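Local coordinates for protein esterase (Pelagibacterium halotolerans, PDB 5DWD) that probably hydrolyses carboxylic esters, as a carboxylesterase of the alpha/beta-hydrolase superfamily, at residues L46-G51 with P76-V81. Sequence-based numbering, arbitrary orientation.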
loop_
_atom_site.group_PDB
_atom_site.type_symbol
_atom_site.label_atom_id
_atom_site.label_comp_id
_atom_site.label_asym_id
_atom_site.label_seq_id
_atom_site.Cartn_x
_atom_site.Cartn_y
_atom_site.Cartn_z
ATOM N N LEU B 46 3.444 -13.348 -14.991
ATOM C CA LEU B 46 3.080 -12.685 -16.244
ATOM C C LEU B 46 1.830 -13.288 -16.802
ATOM O O LEU B 46 1.787 -14.455 -17.031
ATOM C CB LEU B 46 4.207 -12.915 -17.289
ATOM C CG LEU B 46 5.581 -12.440 -16.874
ATOM C CD1 LEU B 46 6.693 -13.207 -17.557
ATOM C CD2 LEU B 46 5.736 -10.950 -17.176
ATOM N N LEU B 47 0.820 -12.454 -17.090
ATOM C CA LEU B 47 -0.517 -12.914 -17.504
ATOM C C LEU B 47 -0.764 -12.471 -18.950
ATOM O O LEU B 47 -0.874 -11.237 -19.236
ATOM C CB LEU B 47 -1.599 -12.400 -16.578
ATOM C CG LEU B 47 -1.435 -12.647 -15.067
ATOM C CD1 LEU B 47 -2.633 -12.061 -14.322
ATOM C CD2 LEU B 47 -1.324 -14.159 -14.828
ATOM N N HIS B 48 -0.913 -13.471 -19.810
ATOM C CA HIS B 48 -1.158 -13.203 -21.274
ATOM C C HIS B 48 -2.551 -12.682 -21.612
ATOM O O HIS B 48 -3.500 -12.746 -20.797
ATOM C CB HIS B 48 -0.808 -14.429 -22.102
ATOM C CG HIS B 48 -1.734 -15.574 -21.897
ATOM N ND1 HIS B 48 -3.010 -15.580 -22.426
ATOM C CD2 HIS B 48 -1.622 -16.723 -21.175
ATOM C CE1 HIS B 48 -3.619 -16.713 -22.120
ATOM N NE2 HIS B 48 -2.825 -17.396 -21.308
ATOM N N GLY B 49 -2.675 -12.172 -22.845
ATOM C CA GLY B 49 -3.943 -11.679 -23.339
ATOM C C GLY B 49 -4.793 -12.743 -23.986
ATOM O O GLY B 49 -4.407 -13.910 -24.151
ATOM N N TYR B 50 -5.982 -12.322 -24.433
ATOM C CA TYR B 50 -6.911 -13.209 -25.070
ATOM C C TYR B 50 -6.356 -13.741 -26.363
ATOM O O TYR B 50 -5.868 -12.990 -27.200
ATOM C CB TYR B 50 -8.202 -12.432 -25.378
ATOM C CG TYR B 50 -9.295 -13.199 -26.074
ATOM C CD1 TYR B 50 -10.266 -13.954 -25.288
ATOM C CD2 TYR B 50 -9.439 -13.196 -27.418
ATOM C CE1 TYR B 50 -11.287 -14.662 -25.934
ATOM C CE2 TYR B 50 -10.518 -13.901 -28.065
ATOM C CZ TYR B 50 -11.393 -14.636 -27.314
ATOM O OH TYR B 50 -12.443 -15.334 -27.951
ATOM N N GLY B 51 -6.277 -15.067 -26.473
ATOM C CA GLY B 51 -5.775 -15.757 -27.617
ATOM C C GLY B 51 -4.274 -15.975 -27.666
ATOM O O GLY B 51 -3.800 -16.562 -28.643
ATOM N N PRO B 76 1.665 -18.380 -16.582
ATOM C CA PRO B 76 0.680 -19.457 -16.736
ATOM C C PRO B 76 -0.160 -19.328 -17.952
ATOM O O PRO B 76 -0.498 -18.198 -18.382
ATOM C CB PRO B 76 -0.176 -19.338 -15.509
ATOM C CG PRO B 76 0.019 -17.923 -15.063
ATOM C CD PRO B 76 1.383 -17.529 -15.437
ATOM N N ASN B 77 -0.464 -20.477 -18.536
ATOM C CA ASN B 77 -1.526 -20.487 -19.539
ATOM C C ASN B 77 -2.873 -20.275 -18.833
ATOM O O ASN B 77 -3.128 -20.882 -17.800
ATOM C CB ASN B 77 -1.555 -21.780 -20.307
ATOM C CG ASN B 77 -0.308 -22.032 -21.074
ATOM O OD1 ASN B 77 0.239 -21.131 -21.777
ATOM N ND2 ASN B 77 0.144 -23.301 -21.050
ATOM N N ALA B 78 -3.763 -19.443 -19.408
ATOM C CA ALA B 78 -5.075 -19.258 -18.889
ATOM C C ALA B 78 -5.838 -20.604 -18.977
ATOM O O ALA B 78 -5.459 -21.476 -19.747
ATOM C CB ALA B 78 -5.770 -18.166 -19.687
ATOM N N PRO B 79 -6.916 -20.716 -18.198
ATOM C CA PRO B 79 -7.481 -21.989 -17.964
ATOM C C PRO B 79 -8.343 -22.585 -19.076
ATOM O O PRO B 79 -8.721 -23.737 -19.004
ATOM C CB PRO B 79 -8.328 -21.747 -16.704
ATOM C CG PRO B 79 -8.589 -20.287 -16.654
ATOM C CD PRO B 79 -7.354 -19.709 -17.217
ATOM N N HIS B 80 -8.684 -21.816 -20.076
ATOM C CA HIS B 80 -9.573 -22.284 -21.121
ATOM C C HIS B 80 -8.960 -22.058 -22.487
ATOM O O HIS B 80 -8.307 -21.030 -22.734
ATOM C CB HIS B 80 -10.795 -21.406 -21.059
ATOM C CG HIS B 80 -11.416 -21.304 -19.702
ATOM N ND1 HIS B 80 -12.103 -22.348 -19.117
ATOM C CD2 HIS B 80 -11.450 -20.280 -18.810
ATOM C CE1 HIS B 80 -12.534 -21.975 -17.919
ATOM N NE2 HIS B 80 -12.160 -20.723 -17.716
ATOM N N VAL B 81 -9.234 -22.941 -23.441
ATOM C CA VAL B 81 -8.887 -22.678 -24.832
ATOM C C VAL B 81 -9.639 -21.450 -25.296
ATOM O O VAL B 81 -10.832 -21.213 -24.991
ATOM C CB VAL B 81 -9.216 -23.900 -25.719
ATOM C CG1 VAL B 81 -9.045 -23.623 -27.194
ATOM C CG2 VAL B 81 -8.379 -25.100 -25.271
HETATM O O HOH W 1 0.597 -15.768 -19.093
#
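Leu47 and Pro76 stand level where two neighbouring parallel strands run out: segment 46-51 leaves the end of strand 42-47, while segment 76-81 begins just after strand 71-74. With CA atoms 6.7 Å apart at this pair and 7.5 Å at His48 and Asn77, the backbones are too far apart for direct pairing, and a water fills the gap. It donates to Leu46 O and Pro76 O and accepts from His48 N, so three buried backbone groups are satisfied. Proline suits position 76, since the water uses its carbonyl O and its ring gives an apolar surface to Leu47; its CD rests on Leu46 O (3.5 Å), while its CG meets CD2 of Leu47, the apolar side chains crossing at a slant.

Beyond the water, the imidazole of His48 takes over the bridging. Its side chain leaves the backbone toward the other segment, and with CG between the backbone N and the carbonyl carbon (chi1 69°) the ring presents a nitrogen to each partner. NE2 accepts Ala78 N-H at 2.9 Å, the donor tilted 18° from the ring plane, and ND1 donates to Gly49 O at 2.8 Å, nearly in that plane. The small CB of Ala78 fits beside NE2 (3.4 Å), and Trp91 meets the ring outside the two segments. A leucine in place of His48 would probably leave Ala78 N-H and Gly49 O without their ring partners. One bond received and one given are consistent with a neutral ring carrying its proton on ND1; ring and water together link two buried chain segments just past the strand ends of the alpha/beta-hydrolase fold, two residues ahead of Tyr50, which lines the pocket of the bound polyether.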